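Local coordinates for protein scyllo-inosose 3-dehydrogenase (Thermotoga maritima, PDB 3IP1) that catalyses the zinc- and NAD(+)-dependent oxidation of scyllo-inosose to 3-dehydro-scyllo-inosose, probably as a step of myo-inositol degradation, at residues A[7-12]-A[43-48]; A[255-260]-A[361-366]. All coordinates share one frame; numbering follows the deposited sequence.

Contact 1 (A[7-12]-A[43-48]); sequences RLHAKW and RVEEVP
His9 and Glu45 reach for each other from opposite directions, with the imidazole ring and the carboxylate turned only 24° apart. His9 NE2 donates to the syn side of Glu45 OE2 at 2.6 Å, a short but bent bond, and more weakly to Glu45 OE1 at 3.3 Å. Arg7 crosses the same glutamate obliquely: its CD lies 3.4 Å from Glu45 OE1, and its NH2 forms a long salt bridge to Glu45 OE1 at 3.7 Å. That oxygen sits at the edge of the guanidinium, whose stronger partners are Asp158 and Thr94. The chain of Arg7 bends at chi3 (88°), which carries the guanidinium toward them while CD packs on Val47 CG1. In the backbone, Arg7 and Arg43 form an antiparallel hydrogen-bonded pair between strands 3-12 and 40-47, the one bridge between the two segments, whose N-to-C directions lie 105° apart. An alanine at Glu45 would probably leave His9 NE2 without its acceptor and a gap beside Arg7 CG and CD, though Asp158 would still hold the guanidinium. Each strand pairs onward outside the other segment, His9 with Glu41, Glu45 with Ala5 and Val47 with Leu3.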
loop_
_atom_site.group_PDB
_atom_site.type_symbol
_atom_site.label_atom_id
_atom_site.label_comp_id
_atom_site.label_asym_id
_atom_site.label_seq_id
_atom_site.Cartn_x
_atom_site.Cartn_y
_atom_site.Cartn_z
ATOM N N ARG A 7 29.491 -18.528 -27.729
ATOM C CA ARG A 7 29.600 -19.317 -26.501
ATOM C C ARG A 7 30.828 -18.957 -25.661
ATOM O O ARG A 7 31.893 -18.624 -26.201
ATOM C CB ARG A 7 29.576 -20.818 -26.800
ATOM C CG ARG A 7 28.380 -21.264 -27.649
ATOM C CD ARG A 7 28.103 -22.761 -27.481
ATOM N NE ARG A 7 27.199 -23.027 -26.367
ATOM C CZ ARG A 7 27.261 -24.098 -25.585
ATOM N NH1 ARG A 7 26.387 -24.249 -24.608
ATOM N NH2 ARG A 7 28.200 -25.011 -25.767
ATOM N N LEU A 8 30.661 -19.010 -24.343
ATOM C CA LEU A 8 31.761 -18.770 -23.407
ATOM C C LEU A 8 32.237 -20.085 -22.796
ATOM O O LEU A 8 31.457 -20.828 -22.221
ATOM C CB LEU A 8 31.356 -17.783 -22.294
ATOM C CG LEU A 8 32.443 -17.223 -21.345
ATOM C CD1 LEU A 8 32.089 -15.822 -20.846
ATOM C CD2 LEU A 8 32.754 -18.140 -20.147
ATOM N N HIS A 9 33.533 -20.349 -22.918
ATOM C CA HIS A 9 34.158 -21.488 -22.264
ATOM C C HIS A 9 35.091 -20.971 -21.185
ATOM O O HIS A 9 35.707 -19.925 -21.349
ATOM C CB HIS A 9 34.944 -22.322 -23.292
ATOM C CG HIS A 9 34.066 -22.994 -24.302
ATOM N ND1 HIS A 9 33.721 -24.328 -24.217
ATOM C CD2 HIS A 9 33.425 -22.505 -25.392
ATOM C CE1 HIS A 9 32.907 -24.633 -25.213
ATOM N NE2 HIS A 9 32.710 -23.544 -25.938
ATOM N N ALA A 10 35.171 -21.682 -20.069
ATOM C CA ALA A 10 36.105 -21.313 -19.023
ATOM C C ALA A 10 36.565 -22.568 -18.306
ATOM O O ALA A 10 35.950 -23.621 -18.451
ATOM C CB ALA A 10 35.463 -20.335 -18.038
ATOM N N LYS A 11 37.641 -22.433 -17.528
ATOM C CA LYS A 11 38.165 -23.513 -16.681
ATOM C C LYS A 11 37.527 -23.518 -15.278
ATOM O O LYS A 11 37.440 -22.474 -14.626
ATOM C CB LYS A 11 39.697 -23.370 -16.582
ATOM C CG LYS A 11 40.410 -24.479 -15.806
ATOM C CD LYS A 11 41.865 -24.123 -15.557
ATOM C CE LYS A 11 42.604 -25.261 -14.813
ATOM N NZ LYS A 11 44.061 -24.963 -14.648
ATOM N N TRP A 12 37.078 -24.690 -14.820
ATOM C CA TRP A 12 36.670 -24.850 -13.432
ATOM C C TRP A 12 37.933 -24.928 -12.561
ATOM O O TRP A 12 38.548 -25.996 -12.451
ATOM C CB TRP A 12 35.823 -26.113 -13.244
ATOM C CG TRP A 12 35.354 -26.291 -11.814
ATOM C CD1 TRP A 12 36.072 -26.810 -10.767
ATOM C CD2 TRP A 12 34.055 -25.976 -11.287
ATOM N NE1 TRP A 12 35.307 -26.815 -9.619
ATOM C CE2 TRP A 12 34.065 -26.314 -9.912
ATOM C CE3 TRP A 12 32.882 -25.443 -11.845
ATOM C CZ2 TRP A 12 32.943 -26.129 -9.081
ATOM C CZ3 TRP A 12 31.777 -25.252 -11.026
ATOM C CH2 TRP A 12 31.817 -25.605 -9.652
ATOM N N ARG A 43 33.752 -17.524 -28.077
ATOM C CA ARG A 43 33.920 -17.836 -29.489
ATOM C C ARG A 43 32.604 -18.181 -30.179
ATOM O O ARG A 43 31.708 -18.768 -29.580
ATOM C CB ARG A 43 34.937 -18.977 -29.677
ATOM C CG ARG A 43 36.337 -18.521 -30.080
ATOM C CD ARG A 43 36.538 -18.561 -31.624
ATOM N NE ARG A 43 37.438 -19.645 -32.063
ATOM C CZ ARG A 43 37.056 -20.803 -32.608
ATOM N NH1 ARG A 43 35.774 -21.088 -32.813
ATOM N NH2 ARG A 43 37.974 -21.693 -32.951
ATOM N N VAL A 44 32.497 -17.791 -31.446
ATOM C CA VAL A 44 31.426 -18.277 -32.307
ATOM C C VAL A 44 31.722 -19.730 -32.618
ATOM O O VAL A 44 32.794 -20.041 -33.138
ATOM C CB VAL A 44 31.344 -17.462 -33.623
ATOM C CG1 VAL A 44 30.322 -18.089 -34.591
ATOM C CG2 VAL A 44 31.002 -15.995 -33.321
ATOM N N GLU A 45 30.802 -20.626 -32.278
ATOM C CA GLU A 45 30.988 -22.043 -32.570
ATOM C C GLU A 45 29.698 -22.671 -33.093
ATOM O O GLU A 45 28.596 -22.130 -32.899
ATOM C CB GLU A 45 31.553 -22.797 -31.350
ATOM C CG GLU A 45 30.599 -22.984 -30.175
ATOM C CD GLU A 45 31.276 -23.576 -28.919
ATOM O OE1 GLU A 45 30.774 -24.590 -28.365
ATOM O OE2 GLU A 45 32.303 -23.023 -28.472
ATOM N N GLU A 46 29.826 -23.809 -33.765
ATOM C CA GLU A 46 28.648 -24.517 -34.252
ATOM C C GLU A 46 27.864 -25.098 -33.100
ATOM O O GLU A 46 28.448 -25.550 -32.120
ATOM C CB GLU A 46 29.028 -25.609 -35.247
ATOM C CG GLU A 46 29.666 -25.048 -36.497
ATOM C CD GLU A 46 29.560 -25.980 -37.678
ATOM O OE1 GLU A 46 29.561 -27.226 -37.478
ATOM O OE2 GLU A 46 29.486 -25.451 -38.813
ATOM N N VAL A 47 26.537 -25.045 -33.221
ATOM C CA VAL A 47 25.625 -25.592 -32.213
ATOM C C VAL A 47 24.604 -26.543 -32.832
ATOM O O VAL A 47 24.224 -26.379 -33.986
ATOM C CB VAL A 47 24.865 -24.463 -31.413
ATOM C CG1 VAL A 47 25.834 -23.653 -30.560
ATOM C CG2 VAL A 47 24.039 -23.552 -32.342
ATOM N N PRO A 48 24.130 -27.528 -32.053
ATOM C CA PRO A 48 23.035 -28.372 -32.549
ATOM C C PRO A 48 21.739 -27.575 -32.757
ATOM O O PRO A 48 21.564 -26.497 -32.180
ATOM C CB PRO A 48 22.849 -29.404 -31.433
ATOM C CG PRO A 48 23.452 -28.793 -30.235
ATOM C CD PRO A 48 24.582 -27.937 -30.711
#

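Contact 2 (A[255-260]-A[361-366])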
loop_
_atom_site.group_PDB
_atom_site.type_symbol
_atom_site.label_atom_id
_atom_site.label_comp_id
_atom_site.label_asym_id
_atom_site.label_seq_id
_atom_site.Cartn_x
_atom_site.Cartn_y
_atom_site.Cartn_z
ATOM N N LYS A 255 19.502 13.620 -21.103
ATOM C CA LYS A 255 18.736 14.780 -21.577
ATOM C C LYS A 255 17.776 14.409 -22.705
ATOM O O LYS A 255 16.666 14.905 -22.765
ATOM C CB LYS A 255 19.650 15.911 -22.039
ATOM C CG LYS A 255 20.306 16.691 -20.912
ATOM C CD LYS A 255 20.727 18.087 -21.415
ATOM C CE LYS A 255 22.120 18.074 -22.057
ATOM N NZ LYS A 255 22.200 19.013 -23.219
ATOM N N GLU A 256 18.204 13.509 -23.574
ATOM C CA GLU A 256 17.403 13.090 -24.685
ATOM C C GLU A 256 16.222 12.250 -24.232
ATOM O O GLU A 256 15.190 12.189 -24.902
ATOM C CB GLU A 256 18.266 12.254 -25.619
ATOM C CG GLU A 256 18.149 12.617 -27.067
ATOM C CD GLU A 256 18.916 11.649 -27.954
ATOM O OE1 GLU A 256 20.005 11.188 -27.546
ATOM O OE2 GLU A 256 18.418 11.345 -29.055
ATOM N N LEU A 257 16.401 11.561 -23.111
ATOM C CA LEU A 257 15.358 10.687 -22.591
ATOM C C LEU A 257 14.381 11.444 -21.673
ATOM O O LEU A 257 13.408 10.875 -21.215
ATOM C CB LEU A 257 15.992 9.471 -21.895
ATOM C CG LEU A 257 16.692 8.532 -22.892
ATOM C CD1 LEU A 257 17.593 7.475 -22.212
ATOM C CD2 LEU A 257 15.678 7.883 -23.831
ATOM N N GLY A 258 14.659 12.723 -21.395
ATOM C CA GLY A 258 13.727 13.546 -20.636
ATOM C C GLY A 258 14.213 14.070 -19.298
ATOM O O GLY A 258 13.452 14.741 -18.604
ATOM N N ALA A 259 15.463 13.792 -18.929
ATOM C CA ALA A 259 16.042 14.399 -17.721
ATOM C C ALA A 259 16.004 15.922 -17.808
ATOM O O ALA A 259 16.328 16.498 -18.842
ATOM C CB ALA A 259 17.458 13.933 -17.488
ATOM N N ASP A 260 15.618 16.561 -16.716
ATOM C CA ASP A 260 15.542 18.006 -16.674
ATOM C C ASP A 260 16.890 18.613 -16.333
ATOM O O ASP A 260 17.192 19.727 -16.762
ATOM C CB ASP A 260 14.506 18.443 -15.643
ATOM C CG ASP A 260 13.129 17.898 -15.951
ATOM O OD1 ASP A 260 12.494 18.422 -16.882
ATOM O OD2 ASP A 260 12.699 16.932 -15.280
HETATM N N MSE A 361 7.618 5.981 -25.566
HETATM C CA MSE A 361 8.890 5.912 -24.858
HETATM C C MSE A 361 9.892 5.056 -25.632
HETATM O O MSE A 361 9.878 3.817 -25.558
HETATM C CB MSE A 361 8.710 5.379 -23.432
HETATM C CG MSE A 361 9.955 5.510 -22.547
HETATM SE SE MSE A 361 9.711 4.581 -20.827
HETATM C CE MSE A 361 9.970 2.746 -21.452
ATOM N N ASP A 362 10.773 5.736 -26.353
ATOM C CA ASP A 362 11.724 5.107 -27.263
ATOM C C ASP A 362 13.125 4.934 -26.641
ATOM O O ASP A 362 13.935 5.873 -26.612
ATOM C CB ASP A 362 11.823 5.928 -28.560
ATOM C CG ASP A 362 12.787 5.319 -29.568
ATOM O OD1 ASP A 362 13.217 4.162 -29.381
ATOM O OD2 ASP A 362 13.112 6.006 -30.559
HETATM N N MSE A 363 13.423 3.722 -26.195
HETATM C CA MSE A 363 14.717 3.450 -25.585
HETATM C C MSE A 363 15.835 3.211 -26.614
HETATM O O MSE A 363 17.003 3.135 -26.238
HETATM C CB MSE A 363 14.621 2.257 -24.623
HETATM C CG MSE A 363 13.747 2.489 -23.419
HETATM SE SE MSE A 363 14.441 3.909 -22.295
HETATM C CE MSE A 363 16.245 3.254 -22.027
ATOM N N THR A 364 15.484 3.082 -27.893
ATOM C CA THR A 364 16.478 2.769 -28.938
ATOM C C THR A 364 17.517 3.880 -29.084
ATOM O O THR A 364 18.602 3.644 -29.620
ATOM C CB THR A 364 15.850 2.441 -30.334
ATOM O OG1 THR A 364 15.233 3.612 -30.895
ATOM C CG2 THR A 364 14.829 1.316 -30.221
ATOM N N LYS A 365 17.208 5.060 -28.543
ATOM C CA LYS A 365 18.143 6.178 -28.532
ATOM C C LYS A 365 19.475 5.828 -27.864
ATOM O O LYS A 365 20.481 6.485 -28.113
ATOM C CB LYS A 365 17.536 7.403 -27.834
ATOM C CG LYS A 365 16.256 7.950 -28.475
ATOM C CD LYS A 365 15.912 9.298 -27.860
ATOM C CE LYS A 365 14.859 10.037 -28.669
ATOM N NZ LYS A 365 13.478 9.701 -28.215
ATOM N N ILE A 366 19.483 4.810 -27.010
ATOM C CA ILE A 366 20.693 4.474 -26.270
ATOM C C ILE A 366 21.622 3.497 -26.996
ATOM O O ILE A 366 22.759 3.279 -26.557
ATOM C CB ILE A 366 20.394 3.973 -24.826
ATOM C CG1 ILE A 366 19.940 2.507 -24.831
ATOM C CG2 ILE A 366 19.414 4.945 -24.110
ATOM C CD1 ILE A 366 20.069 1.819 -23.473
#
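Asp362 OD1 is gripped twice from within its own segment: Thr364 OG1 donates to its syn lone pair at 2.6 Å, and Thr364 N reaches it at 2.9 Å from above the carboxylate plane, closing an Asx turn. The other oxygen, OD2, forms a salt bridge with Arg186, which also bonds Thr364 OG1. This fixed turn leads into the 3-10 segment 364-366, which presents Lys365 and Ile366 to the end of helix 248-257. No hydrogen bond joins the two segments. Leu257, its CG beside the backbone N (chi1 -68°), sends both methyls across. Leu257 CD1 meets Ile366 CG2 at 3.6 Å, the two side chains crossing at about a right angle. Leu257 CD2 lies 3.8 Å from the carbonyl oxygen Asp362 O. The selenomethionine Met363 adds its CE more loosely, 4.4 Å from Leu257 CD1. At the exposed margin Glu256 OE2 touches the methylene Lys365 CD at 3.4 Å; the lysine chain bends at chi4 (90°), and Lys365 NZ lies 5.3 Å from Glu256 OE2, too far for a salt bridge, though the opposite charges may attract weakly. Gly258, with positive phi, ends the helix in a Schellman motif. Leu257 also packs on Leu227 of helix 224-235 and Met363 on Ala231, so the loop between helix 349-358 and strand 369-371 lies against two helices of the Rossmann-type coenzyme domain, with Met363 also touching Thr197 of helix 194-207.

Overall arrangement
Contact 1 is a surface contact and contact 2 is partly buried; their centres are 35 Å apart on opposite sides of the chain's centre, and they share no helix or strand. The first joins neighbouring strands of an antiparallel sheet near the N-terminus, away from the annotated sites, and relies on backbone pairing and charged side chains. The second brings together a helix end and a loop 101 residues apart in sequence, chiefly through apolar side chains, with no hydrogen bond between its two segments; its polar groups bond within a segment or to Arg186, Lys234 and Val241. Only contact 2 comes near the catalytic region: Ile366 lies about 8 Å, side chain to side chain, from the zinc ligand Glu98.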